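PDB 5KBP: glycosyl hydrolase, family 38 from Enterococcus faecalis, which probably hydrolyses alpha-mannosidic linkages of carbohydrates, as members of glycoside hydrolase family 38 generally do. Local coordinates for residues M139-N144 against T183-L188; V424-L429 against K488-E493; E618-E623 against R633-S638. One frame throughout, in Å; residues are numbered along the deposited sequence.

Interaction 1. Residues M139-N144 against T183-L188; sequences MMQLAN and TKIFGL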
loop_
_atom_site.group_PDB
_atom_site.type_symbol
_atom_site.label_atom_id
_atom_site.label_comp_id
_atom_site.label_asym_id
_atom_site.label_seq_id
_atom_site.Cartn_x
_atom_site.Cartn_y
_atom_site.Cartn_z
ATOM N N MET A 139 -9.399 -31.498 -6.222
ATOM C CA MET A 139 -9.688 -30.281 -5.469
ATOM C C MET A 139 -11.065 -29.728 -5.816
ATOM O O MET A 139 -11.755 -29.184 -4.947
ATOM C CB MET A 139 -8.602 -29.236 -5.721
ATOM C CG MET A 139 -7.222 -29.652 -5.226
ATOM S SD MET A 139 -5.994 -28.342 -5.359
ATOM C CE MET A 139 -6.710 -27.096 -4.292
ATOM N N MET A 140 -11.481 -29.849 -7.080
ATOM C CA MET A 140 -12.843 -29.469 -7.447
ATOM C C MET A 140 -13.858 -30.362 -6.745
ATOM O O MET A 140 -14.844 -29.878 -6.176
ATOM C CB MET A 140 -13.030 -29.544 -8.965
ATOM C CG MET A 140 -12.210 -28.549 -9.768
ATOM S SD MET A 140 -12.386 -26.854 -9.190
ATOM C CE MET A 140 -10.689 -26.487 -8.753
ATOM N N GLN A 141 -13.624 -31.677 -6.772
ATOM C CA GLN A 141 -14.553 -32.612 -6.147
ATOM C C GLN A 141 -14.603 -32.415 -4.638
ATOM O O GLN A 141 -15.671 -32.531 -4.024
ATOM C CB GLN A 141 -14.157 -34.047 -6.489
ATOM C CG GLN A 141 -15.329 -34.949 -6.830
ATOM C CD GLN A 141 -16.043 -34.520 -8.098
ATOM O OE1 GLN A 141 -16.984 -33.727 -8.057
ATOM N NE2 GLN A 141 -15.599 -35.044 -9.234
ATOM N N LEU A 142 -13.458 -32.113 -4.021
ATOM C CA LEU A 142 -13.412 -31.842 -2.589
ATOM C C LEU A 142 -14.008 -30.492 -2.223
ATOM O O LEU A 142 -14.002 -30.138 -1.041
ATOM C CB LEU A 142 -11.972 -31.922 -2.078
ATOM C CG LEU A 142 -11.353 -33.314 -1.930
ATOM C CD1 LEU A 142 -9.932 -33.217 -1.400
ATOM C CD2 LEU A 142 -12.206 -34.187 -1.024
ATOM N N ALA A 143 -14.510 -29.729 -3.192
ATOM C CA ALA A 143 -15.209 -28.480 -2.914
ATOM C C ALA A 143 -16.617 -28.476 -3.499
ATOM O O ALA A 143 -17.200 -27.404 -3.688
ATOM C CB ALA A 143 -14.412 -27.287 -3.438
ATOM N N ASN A 144 -17.167 -29.658 -3.786
ATOM C CA ASN A 144 -18.513 -29.801 -4.347
ATOM C C ASN A 144 -18.617 -29.133 -5.717
ATOM O O ASN A 144 -19.652 -28.568 -6.080
ATOM C CB ASN A 144 -19.576 -29.260 -3.387
ATOM C CG ASN A 144 -19.501 -29.903 -2.016
ATOM O OD1 ASN A 144 -19.103 -31.060 -1.883
ATOM N ND2 ASN A 144 -19.878 -29.152 -0.986
ATOM N N THR A 183 -9.471 -39.244 -9.598
ATOM C CA THR A 183 -10.682 -38.438 -9.534
ATOM C C THR A 183 -10.927 -37.782 -10.887
ATOM O O THR A 183 -10.007 -37.249 -11.512
ATOM C CB THR A 183 -10.568 -37.374 -8.440
ATOM O OG1 THR A 183 -10.346 -38.008 -7.174
ATOM C CG2 THR A 183 -11.845 -36.547 -8.363
ATOM N N LYS A 184 -12.177 -37.828 -11.339
ATOM C CA LYS A 184 -12.536 -37.422 -12.690
ATOM C C LYS A 184 -13.656 -36.394 -12.643
ATOM O O LYS A 184 -14.681 -36.616 -11.989
ATOM C CB LYS A 184 -12.945 -38.648 -13.516
ATOM C CG LYS A 184 -13.894 -38.378 -14.668
ATOM C CD LYS A 184 -14.070 -39.639 -15.500
ATOM C CE LYS A 184 -15.462 -39.735 -16.101
ATOM N NZ LYS A 184 -16.515 -39.881 -15.057
ATOM N N ILE A 185 -13.453 -35.269 -13.328
ATOM C CA ILE A 185 -14.447 -34.211 -13.434
ATOM C C ILE A 185 -14.736 -33.961 -14.912
ATOM O O ILE A 185 -14.034 -34.449 -15.798
ATOM C CB ILE A 185 -13.999 -32.909 -12.742
ATOM C CG1 ILE A 185 -12.758 -32.340 -13.435
ATOM C CG2 ILE A 185 -13.722 -33.156 -11.271
ATOM C CD1 ILE A 185 -12.382 -30.947 -12.974
ATOM N N PHE A 186 -15.786 -33.187 -15.166
ATOM C CA PHE A 186 -16.143 -32.789 -16.521
ATOM C C PHE A 186 -15.384 -31.521 -16.894
ATOM O O PHE A 186 -15.421 -30.530 -16.159
ATOM C CB PHE A 186 -17.650 -32.563 -16.644
ATOM C CG PHE A 186 -18.071 -32.025 -17.982
ATOM C CD1 PHE A 186 -18.053 -32.836 -19.103
ATOM C CD2 PHE A 186 -18.483 -30.710 -18.117
ATOM C CE1 PHE A 186 -18.435 -32.345 -20.336
ATOM C CE2 PHE A 186 -18.868 -30.214 -19.348
ATOM C CZ PHE A 186 -18.844 -31.034 -20.459
ATOM N N GLY A 187 -14.701 -31.556 -18.035
ATOM C CA GLY A 187 -13.897 -30.440 -18.501
ATOM C C GLY A 187 -14.581 -29.721 -19.652
ATOM O O GLY A 187 -14.972 -30.344 -20.641
ATOM N N LEU A 188 -14.717 -28.404 -19.505
ATOM C CA LEU A 188 -15.298 -27.541 -20.529
ATOM C C LEU A 188 -14.200 -26.620 -21.046
ATOM O O LEU A 188 -13.752 -25.717 -20.332
ATOM C CB LEU A 188 -16.475 -26.742 -19.971
ATOM C CG LEU A 188 -17.227 -25.836 -20.951
ATOM C CD1 LEU A 188 -17.778 -26.647 -22.114
ATOM C CD2 LEU A 188 -18.342 -25.079 -20.244
#
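Met140 and Gln141, in the last turn of the helix 136-141, pack against Thr183, just before the strand 184-189, and Ile185 near its start, a small helix-on-strand contact within the N-terminal domain of the family 38 fold. The strand belongs to a five-stranded mixed sheet, between the strands 147-150 and 174-178, so the contact sets the end of a helix against the beginning of an inner strand. It is modest in size: 185 Å² is buried in all, and the closest pair of CA atoms, those of Gln141 and Ile185, is 7.5 Å apart.

Gln141 does most of the work. Its CB rests on the methyl CG2 of Thr183 at 3.9 Å. The side chain then bends at chi2 (65°), which carries the amide past Ile185, the two side chains running in opposite senses. NE2 ends 3.4 Å from Ile185 CG2. It is also 3.3 Å from Lys184 O, but the angle is too poor for a hydrogen bond, so this end of the contact rests on packing. Thr183 divides its two branches: CG2, anti to its own backbone N (OG1 at chi1 -59°), faces the helix, while OG1 is hydrogen-bonded to Asp181 OD2.

Beyond the strand contact, the helix closes with a Schellman motif in which Asn144, at positive phi (62°), is the C-prime residue. Asn144 N bonds to Gln141 O at 3.2 Å, and Leu145 N reaches back to Met140 O. Met140 itself turns its thioether end away from the strand and also packs on Met107 of the helix 100-117. Its share of the contact with Ile185 is therefore made through the methylene CG, which lies 4.0 Å from CD1.

Interaction 2. Residues V424-L429 against K488-E493; sequences VEIERL and KYLTVE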
loop_
_atom_site.group_PDB
_atom_site.type_symbol
_atom_site.label_atom_id
_atom_site.label_comp_id
_atom_site.label_asym_id
_atom_site.label_seq_id
_atom_site.Cartn_x
_atom_site.Cartn_y
_atom_site.Cartn_z
ATOM N N VAL A 424 16.717 -14.501 25.185
ATOM C CA VAL A 424 16.104 -14.547 26.507
ATOM C C VAL A 424 16.465 -13.273 27.257
ATOM O O VAL A 424 17.644 -12.913 27.350
ATOM C CB VAL A 424 16.555 -15.790 27.296
ATOM C CG1 VAL A 424 15.867 -15.838 28.653
ATOM C CG2 VAL A 424 16.275 -17.057 26.501
ATOM N N GLU A 425 15.450 -12.599 27.791
ATOM C CA GLU A 425 15.657 -11.406 28.602
ATOM C C GLU A 425 16.109 -11.815 29.999
ATOM O O GLU A 425 15.384 -12.520 30.709
ATOM C CB GLU A 425 14.369 -10.588 28.672
ATOM C CG GLU A 425 14.465 -9.327 29.510
ATOM C CD GLU A 425 13.106 -8.708 29.776
ATOM O OE1 GLU A 425 12.459 -9.095 30.771
ATOM O OE2 GLU A 425 12.680 -7.844 28.980
ATOM N N ILE A 426 17.304 -11.378 30.395
ATOM C CA ILE A 426 17.838 -11.728 31.707
ATOM C C ILE A 426 17.680 -10.608 32.731
ATOM O O ILE A 426 17.703 -10.887 33.940
ATOM C CB ILE A 426 19.318 -12.152 31.609
ATOM C CG1 ILE A 426 20.164 -11.029 31.005
ATOM C CG2 ILE A 426 19.453 -13.430 30.793
ATOM C CD1 ILE A 426 21.644 -11.345 30.954
ATOM N N GLU A 427 17.516 -9.362 32.293
ATOM C CA GLU A 427 17.315 -8.245 33.204
ATOM C C GLU A 427 16.389 -7.234 32.547
ATOM O O GLU A 427 16.225 -7.214 31.324
ATOM C CB GLU A 427 18.642 -7.591 33.600
ATOM C CG GLU A 427 19.338 -8.278 34.764
ATOM C CD GLU A 427 20.816 -8.486 34.519
ATOM O OE1 GLU A 427 21.336 -7.955 33.516
ATOM O OE2 GLU A 427 21.458 -9.187 35.328
ATOM N N ARG A 428 15.786 -6.384 33.376
ATOM C CA ARG A 428 14.775 -5.447 32.891
ATOM C C ARG A 428 14.678 -4.277 33.854
ATOM O O ARG A 428 14.362 -4.469 35.033
ATOM C CB ARG A 428 13.427 -6.150 32.746
ATOM C CG ARG A 428 12.294 -5.263 32.268
ATOM C CD ARG A 428 11.401 -6.029 31.311
ATOM N NE ARG A 428 9.983 -5.778 31.545
ATOM C CZ ARG A 428 9.006 -6.335 30.836
ATOM N NH1 ARG A 428 9.295 -7.169 29.847
ATOM N NH2 ARG A 428 7.740 -6.055 31.115
ATOM N N LEU A 429 14.944 -3.069 33.357
ATOM C CA LEU A 429 14.843 -1.851 34.154
ATOM C C LEU A 429 13.728 -0.978 33.597
ATOM O O LEU A 429 13.918 -0.311 32.566
ATOM C CB LEU A 429 16.170 -1.088 34.154
ATOM C CG LEU A 429 17.420 -1.822 34.646
ATOM C CD1 LEU A 429 18.614 -0.878 34.671
ATOM C CD2 LEU A 429 17.189 -2.443 36.017
ATOM N N LYS A 488 18.246 -6.257 29.042
ATOM C CA LYS A 488 19.428 -6.976 28.589
ATOM C C LYS A 488 18.998 -8.357 28.122
ATOM O O LYS A 488 18.277 -9.061 28.838
ATOM C CB LYS A 488 20.477 -7.085 29.701
ATOM C CG LYS A 488 21.806 -7.654 29.234
ATOM C CD LYS A 488 22.894 -7.433 30.269
ATOM C CE LYS A 488 24.264 -7.782 29.713
ATOM N NZ LYS A 488 25.356 -7.426 30.661
ATOM N N TYR A 489 19.433 -8.739 26.926
ATOM C CA TYR A 489 19.007 -9.981 26.302
ATOM C C TYR A 489 20.204 -10.889 26.073
ATOM O O TYR A 489 21.286 -10.428 25.696
ATOM C CB TYR A 489 18.297 -9.718 24.971
ATOM C CG TYR A 489 17.034 -8.907 25.111
ATOM C CD1 TYR A 489 15.814 -9.525 25.346
ATOM C CD2 TYR A 489 17.061 -7.524 25.012
ATOM C CE1 TYR A 489 14.653 -8.788 25.477
ATOM C CE2 TYR A 489 15.906 -6.776 25.140
ATOM C CZ TYR A 489 14.705 -7.414 25.374
ATOM O OH TYR A 489 13.550 -6.678 25.503
ATOM N N LEU A 490 19.999 -12.181 26.300
ATOM C CA LEU A 490 21.006 -13.197 26.042
ATOM C C LEU A 490 20.504 -14.115 24.938
ATOM O O LEU A 490 19.347 -14.550 24.963
ATOM C CB LEU A 490 21.316 -13.999 27.308
ATOM C CG LEU A 490 22.726 -14.588 27.372
ATOM C CD1 LEU A 490 23.760 -13.494 27.148
ATOM C CD2 LEU A 490 22.960 -15.284 28.701
ATOM N N THR A 491 21.368 -14.393 23.968
ATOM C CA THR A 491 21.036 -15.225 22.816
ATOM C C THR A 491 21.689 -16.589 23.009
ATOM O O THR A 491 22.918 -16.706 22.962
ATOM C CB THR A 491 21.499 -14.563 21.520
ATOM O OG1 THR A 491 20.804 -13.321 21.342
ATOM C CG2 THR A 491 21.225 -15.465 20.335
ATOM N N VAL A 492 20.867 -17.612 23.225
ATOM C CA VAL A 492 21.333 -18.959 23.536
ATOM C C VAL A 492 21.108 -19.850 22.324
ATOM O O VAL A 492 20.082 -19.744 21.642
ATOM C CB VAL A 492 20.618 -19.522 24.780
ATOM C CG1 VAL A 492 21.185 -20.881 25.156
ATOM C CG2 VAL A 492 20.736 -18.548 25.943
ATOM N N GLU A 493 22.069 -20.732 22.058
ATOM C CA GLU A 493 22.034 -21.628 20.909
ATOM C C GLU A 493 21.778 -23.048 21.396
ATOM O O GLU A 493 22.531 -23.565 22.229
ATOM C CB GLU A 493 23.343 -21.550 20.126
ATOM C CG GLU A 493 23.274 -22.120 18.722
ATOM C CD GLU A 493 24.550 -21.882 17.937
ATOM O OE1 GLU A 493 25.641 -21.924 18.544
ATOM O OE2 GLU A 493 24.461 -21.645 16.714
#
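Val424 and Leu490 form a hydrogen-bonded pair of an antiparallel sheet that is interrupted, two residues on, by a classic beta bulge. The sheet has three strands and lies in C-terminal domain 1 of the family 38 fold, with 416-430 at one edge and 483-499 in the centre.

The backbone polar atoms are satisfied in sequence. Val424 N donates to Leu490 O at 2.6 Å, and Leu490 N returns a nearly straight bond to Val424 O (2.7 Å, 177° at the hydrogen). Glu425 and Tyr489 form the non-hydrogen-bonded pair. The evidence for the bulge is that Ile426 and Glu427 both pair with Lys488: Ile426 N gives its hydrogen to Lys488 O at 3.0 Å, whereas Lys488 N bonds to Glu427 O at 3.2 Å. In this last bond the donor stands 48° out of the carbonyl plane, off the lone pairs.

The polar ends of Lys488 and Glu427 find their partners outside the two strands. Lys488 CG is anti to the backbone N (chi1 -172°), which starts an extended chain running beside Glu427, and NZ is hydrogen-bonded to Thr448 OG1. Glu427 OE1 lies against the lysine's methylene CD, while OE2 makes a weak, long ion pair with Lys446. On the face bearing Tyr489, the methylene CB of Glu425 packs obliquely on the ring, 3.7 Å from CE1. The same glutamate's OE2 meets Arg428 NH1 in a salt bridge at the edge of the guanidinium, and Arg428 NH2 has Asp475 as a second partner.

On the face bearing Lys488 and Leu490, Ile426 and Leu490 both touch Tyr451, and Ile426 CG2 lies 4.0 Å from Leu490 CB.

Interaction 3. Residues E618-E623 against R633-S638; sequences ERLEEE and RLAQRS
Glu623, on the short helix 619-625, reaches across to the backbone of Arg633, Leu634 and Ala635, tying that helix to the loop before the strand 641-653 within the larger C-terminal domain of the family 38 fold. From CB, 4.2 Å from Arg633 CG, the side chain runs out extended, with chi2 at -175°, and slides past the arginine side chain in the opposite sense. CD arrives 3.4 Å from Leu634 N, and the carboxylate meets two consecutive backbone N-H groups. OE1 accepts from Leu634 N at 2.7 Å, on its syn lone pair and nearly straight (165°). OE2 accepts from Ala635 N at 3.2 Å, also on the syn side but 31° out of the carboxylate plane. OE2 additionally lies against the methylene CB of Arg633 and the methyl of Ala635, each at 3.3 Å.

Around this grip the helix packs on the loop. Ala635 CB sits 3.9 Å from Leu620 CB, and Ala635 CA lies over one face of the Arg619 guanidinium, 4.1 Å above its plane and offset toward the rim. Arg619 NH1 forms a salt bridge with Asp617 OD2, which also accepts from Gln636 N, so one carboxylate oxygen links both sides. The guanidinium of Arg633 is held elsewhere, through Glu756 OE2, Ile568 O and Arg628 O.

The Glu623 carboxylate thus serves as acceptor for two consecutive loop amides, fixing the chain through Leu634 and Ala635. A further salt bridge, from OE1 to Arg628 NH2, joins these bonds in compensating its charge, which would probably favour the ionised form in this buried position.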
loop_
_atom_site.group_PDB
_atom_site.type_symbol
_atom_site.label_atom_id
_atom_site.label_comp_id
_atom_site.label_asym_id
_atom_site.label_seq_id
_atom_site.Cartn_x
_atom_site.Cartn_y
_atom_site.Cartn_z
ATOM N N GLU A 618 21.354 -0.074 -26.473
ATOM C CA GLU A 618 20.302 0.897 -26.753
ATOM C C GLU A 618 19.251 0.379 -27.726
ATOM O O GLU A 618 18.191 1.003 -27.853
ATOM C CB GLU A 618 20.915 2.187 -27.306
ATOM C CG GLU A 618 21.654 2.019 -28.631
ATOM C CD GLU A 618 23.044 1.434 -28.464
ATOM O OE1 GLU A 618 23.535 1.382 -27.317
ATOM O OE2 GLU A 618 23.644 1.024 -29.479
ATOM N N ARG A 619 19.510 -0.737 -28.408
ATOM C CA ARG A 619 18.551 -1.257 -29.375
ATOM C C ARG A 619 17.333 -1.887 -28.713
ATOM O O ARG A 619 16.306 -2.051 -29.377
ATOM C CB ARG A 619 19.235 -2.272 -30.292
ATOM C CG ARG A 619 20.341 -1.676 -31.149
ATOM C CD ARG A 619 21.624 -2.490 -31.069
ATOM N NE ARG A 619 21.527 -3.766 -31.774
ATOM C CZ ARG A 619 22.476 -4.697 -31.765
ATOM N NH1 ARG A 619 23.595 -4.498 -31.083
ATOM N NH2 ARG A 619 22.306 -5.829 -32.435
ATOM N N LEU A 620 17.413 -2.236 -27.426
ATOM C CA LEU A 620 16.283 -2.901 -26.783
ATOM C C LEU A 620 15.109 -1.949 -26.588
ATOM O O LEU A 620 13.953 -2.338 -26.788
ATOM C CB LEU A 620 16.707 -3.503 -25.444
ATOM C CG LEU A 620 15.572 -4.173 -24.667
ATOM C CD1 LEU A 620 14.951 -5.302 -25.483
ATOM C CD2 LEU A 620 16.056 -4.677 -23.316
ATOM N N GLU A 621 15.382 -0.700 -26.197
ATOM C CA GLU A 621 14.298 0.241 -25.932
ATOM C C GLU A 621 13.453 0.482 -27.179
ATOM O O GLU A 621 12.220 0.535 -27.101
ATOM C CB GLU A 621 14.861 1.561 -25.405
ATOM C CG GLU A 621 13.809 2.641 -25.219
ATOM C CD GLU A 621 14.377 3.924 -24.647
ATOM O OE1 GLU A 621 15.080 3.860 -23.617
ATOM O OE2 GLU A 621 14.124 4.997 -25.235
ATOM N N GLU A 622 14.098 0.627 -28.338
ATOM C CA GLU A 622 13.349 0.806 -29.578
ATOM C C GLU A 622 12.533 -0.433 -29.919
ATOM O O GLU A 622 11.403 -0.327 -30.408
ATOM C CB GLU A 622 14.302 1.151 -30.724
ATOM C CG GLU A 622 14.825 2.571 -30.678
ATOM C CD GLU A 622 13.732 3.598 -30.895
ATOM O OE1 GLU A 622 13.082 3.565 -31.963
ATOM O OE2 GLU A 622 13.517 4.435 -29.994
ATOM N N GLU A 623 13.087 -1.621 -29.666
ATOM C CA GLU A 623 12.352 -2.849 -29.953
ATOM C C GLU A 623 11.193 -3.051 -28.986
ATOM O O GLU A 623 10.222 -3.737 -29.323
ATOM C CB GLU A 623 13.298 -4.048 -29.918
ATOM C CG GLU A 623 14.415 -3.974 -30.951
ATOM C CD GLU A 623 15.272 -5.222 -30.986
ATOM O OE1 GLU A 623 15.459 -5.781 -32.086
ATOM O OE2 GLU A 623 15.760 -5.642 -29.916
ATOM N N ARG A 633 14.083 -9.954 -31.977
ATOM C CA ARG A 633 14.818 -8.846 -31.381
ATOM C C ARG A 633 16.317 -9.031 -31.583
ATOM O O ARG A 633 16.865 -10.103 -31.308
ATOM C CB ARG A 633 14.480 -8.714 -29.896
ATOM C CG ARG A 633 13.074 -8.188 -29.666
ATOM C CD ARG A 633 12.759 -7.939 -28.205
ATOM N NE ARG A 633 11.464 -7.281 -28.065
ATOM C CZ ARG A 633 10.867 -7.029 -26.906
ATOM N NH1 ARG A 633 11.444 -7.383 -25.766
ATOM N NH2 ARG A 633 9.688 -6.424 -26.887
ATOM N N LEU A 634 16.972 -7.975 -32.070
ATOM C CA LEU A 634 18.391 -8.001 -32.389
ATOM C C LEU A 634 19.269 -7.460 -31.271
ATOM O O LEU A 634 20.498 -7.495 -31.399
ATOM C CB LEU A 634 18.656 -7.196 -33.667
ATOM C CG LEU A 634 17.779 -7.516 -34.877
ATOM C CD1 LEU A 634 17.999 -6.491 -35.981
ATOM C CD2 LEU A 634 18.058 -8.928 -35.376
ATOM N N ALA A 635 18.675 -6.963 -30.188
ATOM C CA ALA A 635 19.458 -6.372 -29.113
ATOM C C ALA A 635 20.371 -7.409 -28.474
ATOM O O ALA A 635 20.015 -8.584 -28.347
ATOM C CB ALA A 635 18.534 -5.765 -28.057
ATOM N N GLN A 636 21.559 -6.967 -28.078
ATOM C CA GLN A 636 22.525 -7.802 -27.385
ATOM C C GLN A 636 22.890 -7.158 -26.054
ATOM O O GLN A 636 22.509 -6.022 -25.758
ATOM C CB GLN A 636 23.781 -8.017 -28.239
ATOM C CG GLN A 636 23.492 -8.549 -29.631
ATOM C CD GLN A 636 22.784 -9.892 -29.609
ATOM O OE1 GLN A 636 23.003 -10.707 -28.714
ATOM N NE2 GLN A 636 21.931 -10.127 -30.598
ATOM N N ARG A 637 23.638 -7.900 -25.243
ATOM C CA ARG A 637 24.094 -7.367 -23.969
ATOM C C ARG A 637 25.079 -6.229 -24.200
ATOM O O ARG A 637 25.854 -6.241 -25.162
ATOM C CB ARG A 637 24.745 -8.467 -23.132
ATOM C CG ARG A 637 23.916 -9.735 -23.020
ATOM C CD ARG A 637 24.394 -10.603 -21.871
ATOM N NE ARG A 637 24.090 -10.000 -20.576
ATOM C CZ ARG A 637 24.336 -10.578 -19.405
ATOM N NH1 ARG A 637 24.893 -11.781 -19.361
ATOM N NH2 ARG A 637 24.026 -9.954 -18.277
ATOM N N SER A 638 25.038 -5.234 -23.318
ATOM C CA SER A 638 25.943 -4.101 -23.436
ATOM C C SER A 638 27.388 -4.556 -23.277
ATOM O O SER A 638 27.691 -5.506 -22.549
ATOM C CB SER A 638 25.611 -3.038 -22.389
ATOM O OG SER A 638 26.518 -1.952 -22.459
#

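How the interactions relate
The contacts follow one another in series along the chain, each closing before the next opens, and none touches another. Interaction 1 lies in the N-terminal domain, interaction 2 in C-terminal domain 1 and interaction 3 in the larger C-terminal domain of the family. The centre of interaction 1 is 54 Å from that of interaction 2 and 46 Å from that of interaction 3, and the latter two centres are 56 Å apart; the nearest atoms of any two contacts are at least about 31 Å apart. Interactions 1 and 2 fall on opposite sides of the chain's centre. No two of the three share a sheet or helix, so each joins neighbouring elements within its own region, and all three lie away from the calcium-binding residues Phe253 and Tyr256.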